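Local coordinates for chitin binding protein (Streptomyces lividans, PDB 5FTZ) that probably cleaves recalcitrant polysaccharide, most likely chitin, by copper-dependent oxidation, as a lytic polysaccharide monooxygenase of family AA10, at residues His1-Thr4 with Val8-Gln11; Lys12-Gly17 with Gly23-Glu28; Gly17-Cys22 with Gln68-Thr73; Cys49-Gly54 with Ala163-Ser168. All coordinates share one frame; numbering follows the deposited sequence.

Contacts 1 and 4 are buried near the middle of the chain, whereas contacts 2 and 3 are partly buried and farther out, one between helix 10-15 and the 3-10 segment 24-27, the other between two loops. That helix supplies contacts 1 and 2, which work at its N-terminal start and its C-terminal end. Contacts 1 and 4 meet where the backbone N of R10 bonds to the carbonyl of C167. Contacts 2 and 3 share G17 and are tied by the C14-C22 disulfide. The chemistry follows the place: contact 1 is a polar grip on the strand that begins at the copper-binding H1, contact 2 a seam of methylene, carbonyl and water, contact 3 purely apolar, and contact 4 a buried disulfide with a tyrosine-alanine pair.

Contact 1 (His1-Thr4 with Val8-Gln11); sequences HGYT and VSRQ. With CU (copper (II) ion), chain B.
T4, on the N-terminal strand 2-6 that begins at the copper-binding histidine brace, meets S9, the N-cap residue of helix 10-15. The carbonyl O of T4 takes two bonds from this one serine. S9 OG donates to T4 O at 2.8 Å, in the carbonyl plane and on a lone pair, while S9 N reaches T4 O at 3.2 Å from above that plane. With OG between the backbone N and the carbonyl carbon (chi1 56°), the hydroxyl comes to the oxygen that the backbone N already meets, and serine is short enough to do this. An alanine here would probably leave T4 O with the longer amide bond alone from this residue and the turn into the helix less firmly fixed. Next to this grip, Y3 CB packs on Q11 CG at 3.9 Å, and the tyrosine hydroxyl goes on to K12. Q11 is bent at chi2; its NE2 bonds to Y165 O and also donates a hydrogen bond to a water 3.1 Å away, and that water donates in turn to G2 O. At the start of the strand, H1 chelates the copper through its N at 2.2 Å and its ND1 at 1.9 Å, with H91 completing the brace. The polar bonds therefore tie the backbone leading from the metal to the helix start, consistent with a firmly placed N-terminus.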
loop_
_atom_site.group_PDB
_atom_site.type_symbol
_atom_site.label_atom_id
_atom_site.label_comp_id
_atom_site.label_asym_id
_atom_site.label_seq_id
_atom_site.Cartn_x
_atom_site.Cartn_y
_atom_site.Cartn_z
ATOM N N HIS A 1 -0.475 10.724 12.456
ATOM C CA HIS A 1 -0.413 11.465 13.760
ATOM C C HIS A 1 -1.762 11.476 14.413
ATOM O O HIS A 1 -2.785 11.809 13.812
ATOM C CB HIS A 1 0.171 12.869 13.596
ATOM C CG HIS A 1 1.646 12.861 13.310
ATOM N ND1 HIS A 1 2.190 12.272 12.199
ATOM C CD2 HIS A 1 2.699 13.320 14.016
ATOM C CE1 HIS A 1 3.505 12.353 12.219
ATOM N NE2 HIS A 1 3.835 13.000 13.315
ATOM N N GLY A 2 -1.781 11.037 15.666
ATOM C CA GLY A 2 -3.010 10.955 16.418
ATOM C C GLY A 2 -2.803 10.335 17.771
ATOM O O GLY A 2 -1.715 9.859 18.085
ATOM N N TYR A 3 -3.900 10.234 18.531
ATOM C CA TYR A 3 -3.852 9.677 19.885
ATOM C C TYR A 3 -5.256 9.186 20.219
ATOM O O TYR A 3 -6.242 9.604 19.612
ATOM C CB TYR A 3 -3.417 10.763 20.906
ATOM C CG TYR A 3 -4.193 12.030 20.828
ATOM C CD1 TYR A 3 -5.410 12.176 21.474
ATOM C CD2 TYR A 3 -3.755 13.074 20.045
ATOM C CE1 TYR A 3 -6.199 13.300 21.303
ATOM C CE2 TYR A 3 -4.489 14.262 19.911
ATOM C CZ TYR A 3 -5.722 14.363 20.546
ATOM O OH TYR A 3 -6.509 15.495 20.491
ATOM N N THR A 4 -5.365 8.442 21.286
ATOM C CA THR A 4 -6.681 8.042 21.772
ATOM C C THR A 4 -7.199 9.075 22.768
ATOM O O THR A 4 -6.480 9.526 23.675
ATOM C CB THR A 4 -6.641 6.680 22.462
ATOM O OG1 THR A 4 -5.490 6.657 23.266
ATOM C CG2 THR A 4 -6.568 5.520 21.461
ATOM N N VAL A 8 -9.009 8.106 27.610
ATOM C CA VAL A 8 -8.046 9.177 27.371
ATOM C C VAL A 8 -6.628 8.734 27.683
ATOM O O VAL A 8 -6.349 8.181 28.755
ATOM C CB VAL A 8 -8.463 10.477 28.068
ATOM C CG1 VAL A 8 -8.423 10.348 29.552
ATOM C CG2 VAL A 8 -7.606 11.607 27.568
ATOM N N SER A 9 -5.710 9.006 26.768
ATOM C CA SER A 9 -4.317 8.596 26.884
ATOM C C SER A 9 -3.489 9.602 27.634
ATOM O O SER A 9 -3.856 10.755 27.810
ATOM C CB SER A 9 -3.732 8.367 25.506
ATOM O OG SER A 9 -3.867 9.544 24.690
ATOM N N ARG A 10 -2.327 9.161 28.119
ATOM C CA ARG A 10 -1.420 10.009 28.847
ATOM C C ARG A 10 -1.037 11.238 28.064
ATOM O O ARG A 10 -0.943 12.322 28.666
ATOM C CB ARG A 10 -0.210 9.220 29.365
ATOM C CG ARG A 10 -0.516 8.213 30.453
ATOM C CD ARG A 10 0.736 7.472 30.867
ATOM N NE ARG A 10 0.422 6.479 31.910
ATOM C CZ ARG A 10 1.277 5.557 32.345
ATOM N NH1 ARG A 10 2.499 5.497 31.863
ATOM N NH2 ARG A 10 0.853 4.667 33.253
ATOM N N GLN A 11 -0.744 11.098 26.780
ATOM C CA GLN A 11 -0.371 12.287 26.038
ATOM C C GLN A 11 -1.498 13.304 26.012
ATOM O O GLN A 11 -1.227 14.524 26.026
ATOM C CB GLN A 11 0.114 11.926 24.627
ATOM C CG GLN A 11 -0.768 11.028 23.764
ATOM C CD GLN A 11 -0.355 9.601 23.822
ATOM O OE1 GLN A 11 -0.353 9.002 24.887
ATOM N NE2 GLN A 11 -0.019 9.033 22.697
HETATM CU CU CU B . 1.248 11.024 11.057
HETATM O O HOH W 1 0.469 10.214 19.886
#

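Contact 2 (Lys12-Gly17 with Gly23-Glu28); sequences KVCQNG and GAIQWE
C14 and Q15, in the last turn of helix 10-15, lie against I25 and Q26 of the 3-10 segment 24-27, two short helical elements linked by the loop that the C14-C22 disulfide closes. On the buried side, C14 CB touches I25 CG2 at 3.9 Å. Branched isoleucine suits the spot, since CG2 serves the cysteine while the side chain of I25 also touches V32. On the outer side the glutamines meet. Q15 carries CG opposite its backbone N (chi1 -178°), which puts CG 3.2 Å from Q26 O, and a sharp bend at chi2 (-87°) then turns the amide back toward K12 on its own helix. There K12 NZ donates to Q15 OE1 at 2.9 Å from well above the carbonyl plane. An alanine in place of Q15 would probably uncover Q26 O on this side and leave K12 without one of its acceptors. In Q26, CG is held between the backbone N and the carbonyl carbon (chi1 73°), and from there the chain runs extended, with CG lying 3.5 Å above the W27 ring, over its centre. Q26 NE2 then returns to G23 O at 3.0 Å, while Q26 N reaches the same oxygen from the opposite face of the carbonyl. Between the two elements a water donates to Q15 O at 2.8 Å and to Q26 O at 2.7 Å.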
loop_
_atom_site.group_PDB
_atom_site.type_symbol
_atom_site.label_atom_id
_atom_site.label_comp_id
_atom_site.label_asym_id
_atom_site.label_seq_id
_atom_site.Cartn_x
_atom_site.Cartn_y
_atom_site.Cartn_z
ATOM N N LYS A 12 -2.735 12.842 25.961
ATOM C CA LYS A 12 -3.851 13.778 25.921
ATOM C C LYS A 12 -4.131 14.385 27.280
ATOM O O LYS A 12 -4.467 15.589 27.337
ATOM C CB LYS A 12 -5.078 13.083 25.350
ATOM C CG LYS A 12 -6.310 13.974 25.154
ATOM C CD LYS A 12 -6.025 15.200 24.300
ATOM C CE LYS A 12 -7.340 15.864 23.918
ATOM N NZ LYS A 12 -7.041 16.970 22.986
ATOM N N VAL A 13 -3.992 13.654 28.384
ATOM C CA VAL A 13 -4.148 14.277 29.675
ATOM C C VAL A 13 -3.055 15.290 29.933
ATOM O O VAL A 13 -3.310 16.302 30.608
ATOM C CB VAL A 13 -4.295 13.326 30.877
ATOM C CG1 VAL A 13 -5.509 12.416 30.682
ATOM C CG2 VAL A 13 -3.109 12.543 31.201
ATOM N N CYS A 14 -1.883 15.103 29.362
ATOM C CA CYS A 14 -0.829 16.133 29.430
ATOM C C CYS A 14 -1.240 17.364 28.587
ATOM O O CYS A 14 -1.228 18.514 29.094
ATOM C CB CYS A 14 0.477 15.498 28.959
ATOM S SG CYS A 14 1.246 14.346 30.099
ATOM N N GLN A 15 -1.770 17.190 27.416
ATOM C CA GLN A 15 -2.143 18.336 26.575
ATOM C C GLN A 15 -3.350 19.089 27.146
ATOM O O GLN A 15 -3.396 20.341 27.040
ATOM C CB GLN A 15 -2.371 17.914 25.153
ATOM C CG GLN A 15 -2.711 19.051 24.190
ATOM C CD GLN A 15 -4.185 19.336 24.179
ATOM O OE1 GLN A 15 -5.044 18.493 24.483
ATOM N NE2 GLN A 15 -4.521 20.571 23.791
ATOM N N ASN A 16 -4.298 18.402 27.763
ATOM C CA ASN A 16 -5.580 18.998 28.036
ATOM C C ASN A 16 -5.632 19.747 29.360
ATOM O O ASN A 16 -6.681 20.280 29.696
ATOM C CB ASN A 16 -6.721 18.017 27.790
ATOM C CG ASN A 16 -6.906 17.057 28.863
ATOM O OD1 ASN A 16 -6.280 17.152 29.934
ATOM N ND2 ASN A 16 -7.764 16.014 28.573
ATOM N N GLY A 17 -4.520 19.792 30.079
ATOM C CA GLY A 17 -4.496 20.570 31.312
ATOM C C GLY A 17 -4.729 19.742 32.536
ATOM O O GLY A 17 -4.685 20.259 33.656
ATOM N N GLY A 23 6.221 18.390 29.882
ATOM C CA GLY A 23 7.234 18.745 28.875
ATOM C C GLY A 23 6.634 18.922 27.482
ATOM O O GLY A 23 5.482 19.310 27.315
ATOM N N ALA A 24 7.448 18.624 26.481
ATOM C CA ALA A 24 7.170 18.892 25.057
ATOM C C ALA A 24 5.849 18.298 24.575
ATOM O O ALA A 24 5.214 18.829 23.681
ATOM C CB ALA A 24 8.307 18.352 24.174
ATOM N N ILE A 25 5.504 17.135 25.122
ATOM C CA ILE A 25 4.253 16.451 24.690
ATOM C C ILE A 25 3.012 17.276 24.803
ATOM O O ILE A 25 2.048 17.110 24.053
ATOM C CB ILE A 25 4.088 15.085 25.413
ATOM C CG1 ILE A 25 3.055 14.221 24.753
ATOM C CG2 ILE A 25 3.721 15.291 26.889
ATOM C CD1 ILE A 25 3.455 13.731 23.409
ATOM N N GLN A 26 3.004 18.229 25.734
ATOM C CA GLN A 26 1.810 18.995 25.938
ATOM C C GLN A 26 1.383 19.845 24.701
ATOM O O GLN A 26 0.259 20.233 24.581
ATOM C CB GLN A 26 1.930 19.931 27.130
ATOM C CG GLN A 26 2.845 21.107 26.845
ATOM C CD GLN A 26 3.224 21.982 28.051
ATOM O OE1 GLN A 26 2.383 22.666 28.578
ATOM N NE2 GLN A 26 4.491 21.944 28.455
ATOM N N TRP A 27 2.324 20.101 23.797
ATOM C CA TRP A 27 2.040 20.878 22.573
ATOM C C TRP A 27 1.763 19.992 21.379
ATOM O O TRP A 27 1.384 20.531 20.328
ATOM C CB TRP A 27 3.276 21.735 22.213
ATOM C CG TRP A 27 3.847 22.552 23.319
ATOM C CD1 TRP A 27 5.074 22.435 23.828
ATOM C CD2 TRP A 27 3.155 23.472 24.149
ATOM N NE1 TRP A 27 5.247 23.262 24.920
ATOM C CE2 TRP A 27 4.084 23.926 25.116
ATOM C CE3 TRP A 27 1.879 24.000 24.143
ATOM C CZ2 TRP A 27 3.739 24.863 26.095
ATOM C CZ3 TRP A 27 1.560 24.948 25.146
ATOM C CH2 TRP A 27 2.492 25.338 26.066
ATOM N N GLU A 28 1.950 18.678 21.515
ATOM C CA GLU A 28 1.888 17.776 20.348
ATOM C C GLU A 28 1.555 16.354 20.741
ATOM O O GLU A 28 2.301 15.444 20.460
ATOM C CB GLU A 28 3.164 17.788 19.535
ATOM C CG GLU A 28 4.440 17.551 20.309
ATOM C CD GLU A 28 5.626 17.619 19.388
ATOM O OE1 GLU A 28 5.610 16.978 18.284
ATOM O OE2 GLU A 28 6.581 18.305 19.752
HETATM O O HOH W 2 -1.353 21.979 25.938
#

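Contact 3 (Gly17-Cys22 with Gln68-Thr73); sequences GTVGGC and QAWPTT
V19 sets its two methyl groups against W70 and P71, joining the loop after helix 10-15 to the one that runs into strand 73-74. The CB of V19 points toward the 68-73 segment and there the chain divides. CG1, placed opposite the backbone N (chi1 168°), reaches W70 CZ3 at 4.0 Å, with the two side chains at about a right angle. CG2, beside the backbone N, touches the proline ring, 3.6 Å from P71 CD and 3.8 Å from P71 CG. A residue branched at CB suits this place because one methyl can serve the indole while the other serves the pyrrolidine ring. The proline is used a second time, its CG lying 4.0 Å from T18 CG2; the hydroxyl of that threonine is turned to N16 instead, so its methyl is the part given to the contact. W70 brings only the far corner of its benzene ring to V19. Its indole NE1 bonds to S61 O, and R10 makes a cation-pi contact with the ring, so a large side chain bridges the surface loops and the helix. C22 looks the same way but stays farther back, and the backbone bond of V19 to V13 ties the loop to helix 10-15. No hydrogen bond crosses between the segments themselves. Apolar closure of this kind is in keeping with the long, irregular loops that AA10 enzymes carry on an immunoglobulin-like beta sandwich.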
loop_
_atom_site.group_PDB
_atom_site.type_symbol
_atom_site.label_atom_id
_atom_site.label_comp_id
_atom_site.label_asym_id
_atom_site.label_seq_id
_atom_site.Cartn_x
_atom_site.Cartn_y
_atom_site.Cartn_z
ATOM N N GLY A 17 -4.520 19.792 30.079
ATOM C CA GLY A 17 -4.496 20.570 31.312
ATOM C C GLY A 17 -4.729 19.742 32.536
ATOM O O GLY A 17 -4.685 20.259 33.656
ATOM N N THR A 18 -5.015 18.454 32.373
ATOM C CA THR A 18 -5.346 17.641 33.515
ATOM C C THR A 18 -4.120 17.312 34.359
ATOM O O THR A 18 -4.254 17.156 35.584
ATOM C CB THR A 18 -6.058 16.339 33.082
ATOM O OG1 THR A 18 -7.232 16.711 32.305
ATOM C CG2 THR A 18 -6.553 15.547 34.272
ATOM N N VAL A 19 -2.992 17.141 33.696
ATOM C CA VAL A 19 -1.723 16.809 34.318
ATOM C C VAL A 19 -0.753 17.861 33.889
ATOM O O VAL A 19 -0.580 18.092 32.701
ATOM C CB VAL A 19 -1.243 15.409 33.800
ATOM C CG1 VAL A 19 0.168 15.097 34.159
ATOM C CG2 VAL A 19 -2.173 14.345 34.364
ATOM N N GLY A 20 -0.058 18.441 34.843
ATOM C CA GLY A 20 0.978 19.421 34.531
ATOM C C GLY A 20 2.369 18.817 34.491
ATOM O O GLY A 20 2.598 17.694 34.949
ATOM N N GLY A 21 3.340 19.534 33.953
ATOM C CA GLY A 21 4.741 19.162 34.065
ATOM C C GLY A 21 5.254 18.149 33.049
ATOM O O GLY A 21 6.358 17.682 33.179
ATOM N N CYS A 22 4.506 17.872 31.969
ATOM C CA CYS A 22 4.868 16.775 31.083
ATOM C C CYS A 22 5.866 17.112 30.028
ATOM O O CYS A 22 6.367 16.164 29.386
ATOM C CB CYS A 22 3.662 16.225 30.317
ATOM S SG CYS A 22 2.324 15.571 31.375
ATOM N N GLN A 68 2.144 12.263 41.844
ATOM C CA GLN A 68 0.848 11.709 42.161
ATOM C C GLN A 68 0.470 10.618 41.140
ATOM O O GLN A 68 1.039 10.533 40.043
ATOM C CB GLN A 68 -0.158 12.820 42.159
ATOM C CG GLN A 68 0.105 13.921 43.224
ATOM C CD GLN A 68 -0.151 13.418 44.590
ATOM O OE1 GLN A 68 -1.280 13.270 44.980
ATOM N NE2 GLN A 68 0.909 13.057 45.306
ATOM N N ALA A 69 -0.493 9.784 41.468
ATOM C CA ALA A 69 -0.997 8.827 40.503
ATOM C C ALA A 69 -1.533 9.490 39.226
ATOM O O ALA A 69 -2.072 10.587 39.226
ATOM C CB ALA A 69 -2.118 8.015 41.126
ATOM N N TRP A 70 -1.341 8.834 38.090
ATOM C CA TRP A 70 -2.001 9.274 36.892
ATOM C C TRP A 70 -3.491 9.253 37.092
ATOM O O TRP A 70 -4.004 8.395 37.759
ATOM C CB TRP A 70 -1.681 8.387 35.692
ATOM C CG TRP A 70 -0.260 8.454 35.185
ATOM C CD1 TRP A 70 0.735 7.561 35.434
ATOM C CD2 TRP A 70 0.276 9.441 34.294
ATOM N NE1 TRP A 70 1.850 7.949 34.786
ATOM C CE2 TRP A 70 1.610 9.108 34.083
ATOM C CE3 TRP A 70 -0.252 10.568 33.659
ATOM C CZ2 TRP A 70 2.431 9.851 33.245
ATOM C CZ3 TRP A 70 0.595 11.299 32.823
ATOM C CH2 TRP A 70 1.881 10.939 32.630
ATOM N N PRO A 71 -4.203 10.231 36.512
ATOM C CA PRO A 71 -5.679 10.112 36.528
ATOM C C PRO A 71 -6.128 8.941 35.728
ATOM O O PRO A 71 -5.493 8.582 34.727
ATOM C CB PRO A 71 -6.166 11.408 35.878
ATOM C CG PRO A 71 -5.051 11.916 35.110
ATOM C CD PRO A 71 -3.774 11.389 35.729
ATOM N N THR A 72 -7.262 8.363 36.098
ATOM C CA THR A 72 -7.745 7.158 35.401
ATOM C C THR A 72 -9.181 7.331 34.914
ATOM O O THR A 72 -9.958 8.101 35.487
ATOM C CB THR A 72 -7.761 5.915 36.294
ATOM O OG1 THR A 72 -8.749 6.059 37.318
ATOM C CG2 THR A 72 -6.462 5.617 36.973
ATOM N N THR A 73 -9.539 6.570 33.888
ATOM C CA THR A 73 -10.882 6.439 33.400
ATOM C C THR A 73 -11.456 5.168 34.042
ATOM O O THR A 73 -10.886 4.076 33.931
ATOM C CB THR A 73 -10.906 6.317 31.895
ATOM O OG1 THR A 73 -10.332 7.483 31.284
ATOM C CG2 THR A 73 -12.327 6.141 31.336
#

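Contact 4 (Cys49-Gly54 with Ala163-Ser168); sequences CSAGHG and AFYACS
Similar first torsions bring C49 and C167 together: each SG lies opposite its own carbonyl carbon and beside its backbone N, with chi1 -58° in C49 and -68° in C167. The bond joining C49 SG to C167 SG is 2.1 Å long, and its chi3 of -85° is close to the relaxed right-angle twist. It links residues more than a hundred positions apart, a loop on one side and strand 162-171 on the other, and a disulfide needs cysteine at both ends. Beside it a water donates to C49 O at 2.8 Å and accepts from C167 N at 2.9 Å, giving both backbone groups a partner where their direct distance would not allow one. Two residues on from C49 and two back from C167, A51 meets Y165, its CB lying 3.8 Å from CD1 of the tyrosine ring. A51 and G52 are the central residues of the type I' beta turn from S50 to H53, both at positive phi, and H53 N closes it by donating to S50 O at 3.1 Å. A small methyl suits A51, which touches V32 as well as the ring, while a CB on G52 would be jammed against the carbonyl O of A51. The tyrosine hydroxyl continues past the alanine to P35 O. On the strand's flank, strand 148-157 pairs antiparallel with 162-171, packing L152 on C167 and V154 on Y165, while R10 of helix 10-15 lies against C49, and F38 and P43 from loops pack on the tyrosine.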
loop_
_atom_site.group_PDB
_atom_site.type_symbol
_atom_site.label_atom_id
_atom_site.label_comp_id
_atom_site.label_asym_id
_atom_site.label_seq_id
_atom_site.Cartn_x
_atom_site.Cartn_y
_atom_site.Cartn_z
ATOM N N CYS A 49 5.299 3.848 26.314
ATOM C CA CYS A 49 4.292 4.923 26.320
ATOM C C CYS A 49 4.815 6.195 25.701
ATOM O O CYS A 49 4.008 7.021 25.261
ATOM C CB CYS A 49 3.781 5.196 27.722
ATOM S SG CYS A 49 3.053 3.725 28.529
ATOM N N SER A 50 6.140 6.358 25.566
ATOM C CA SER A 50 6.754 7.481 24.874
ATOM C C SER A 50 7.153 7.140 23.448
ATOM O O SER A 50 7.742 7.973 22.775
ATOM C CB SER A 50 8.004 7.988 25.615
ATOM O OG SER A 50 9.026 6.997 25.658
ATOM N N ALA A 51 6.896 5.932 23.014
ATOM C CA ALA A 51 7.352 5.366 21.719
ATOM C C ALA A 51 8.848 5.550 21.501
ATOM O O ALA A 51 9.306 5.689 20.348
ATOM C CB ALA A 51 6.572 5.893 20.563
ATOM N N GLY A 52 9.626 5.500 22.563
ATOM C CA GLY A 52 11.081 5.657 22.453
ATOM C C GLY A 52 11.626 7.075 22.400
ATOM O O GLY A 52 12.827 7.254 22.308
ATOM N N HIS A 53 10.787 8.108 22.474
ATOM C CA HIS A 53 11.209 9.504 22.450
ATOM C C HIS A 53 11.593 10.017 23.819
ATOM O O HIS A 53 10.747 10.208 24.717
ATOM C CB HIS A 53 10.114 10.366 21.908
ATOM C CG HIS A 53 9.808 10.108 20.499
ATOM N ND1 HIS A 53 10.604 10.582 19.480
ATOM C CD2 HIS A 53 8.845 9.357 19.915
ATOM C CE1 HIS A 53 10.126 10.159 18.317
ATOM N NE2 HIS A 53 9.040 9.442 18.555
ATOM N N GLY A 54 12.876 10.284 24.005
ATOM C CA GLY A 54 13.344 10.879 25.249
ATOM C C GLY A 54 12.644 12.167 25.625
ATOM O O GLY A 54 12.397 12.397 26.811
ATOM N N ALA A 163 4.385 3.114 13.918
ATOM C CA ALA A 163 3.124 2.959 14.641
ATOM C C ALA A 163 3.063 4.076 15.670
ATOM O O ALA A 163 4.089 4.563 16.129
ATOM C CB ALA A 163 3.020 1.585 15.283
ATOM N N PHE A 164 1.831 4.377 16.087
ATOM C CA PHE A 164 1.583 5.345 17.172
ATOM C C PHE A 164 1.140 4.595 18.373
ATOM O O PHE A 164 0.357 3.662 18.264
ATOM C CB PHE A 164 0.579 6.386 16.741
ATOM C CG PHE A 164 1.116 7.321 15.665
ATOM C CD1 PHE A 164 1.198 6.921 14.330
ATOM C CD2 PHE A 164 1.630 8.552 16.027
ATOM C CE1 PHE A 164 1.741 7.777 13.371
ATOM C CE2 PHE A 164 2.183 9.380 15.063
ATOM C CZ PHE A 164 2.280 8.968 13.789
ATOM N N TYR A 165 1.693 4.995 19.505
ATOM C CA TYR A 165 1.492 4.326 20.789
ATOM C C TYR A 165 0.804 5.227 21.783
ATOM O O TYR A 165 1.183 6.381 21.946
ATOM C CB TYR A 165 2.850 3.909 21.359
ATOM C CG TYR A 165 3.494 2.824 20.514
ATOM C CD1 TYR A 165 4.247 3.136 19.388
ATOM C CD2 TYR A 165 3.421 1.492 20.874
ATOM C CE1 TYR A 165 4.826 2.135 18.586
ATOM C CE2 TYR A 165 3.942 0.493 20.054
ATOM C CZ TYR A 165 4.655 0.819 18.931
ATOM O OH TYR A 165 5.166 -0.233 18.167
ATOM N N ALA A 166 -0.234 4.717 22.457
ATOM C CA ALA A 166 -0.956 5.548 23.411
ATOM C C ALA A 166 -1.370 4.710 24.638
ATOM O O ALA A 166 -2.176 3.782 24.507
ATOM C CB ALA A 166 -2.197 6.159 22.785
ATOM N N CYS A 167 -0.759 5.023 25.760
ATOM C CA CYS A 167 -1.093 4.347 27.038
ATOM C C CYS A 167 -2.197 5.106 27.728
ATOM O O CYS A 167 -2.048 6.334 27.916
ATOM C CB CYS A 167 0.119 4.345 27.961
ATOM S SG CYS A 167 1.422 3.265 27.301
ATOM N N SER A 168 -3.234 4.421 28.213
ATOM C CA SER A 168 -4.299 5.020 28.955
ATOM C C SER A 168 -4.418 4.344 30.292
ATOM O O SER A 168 -4.625 3.119 30.365
ATOM C CB SER A 168 -5.589 4.912 28.214
ATOM O OG SER A 168 -5.559 5.519 26.933
HETATM O O HOH W 3 1.280 7.028 25.972
#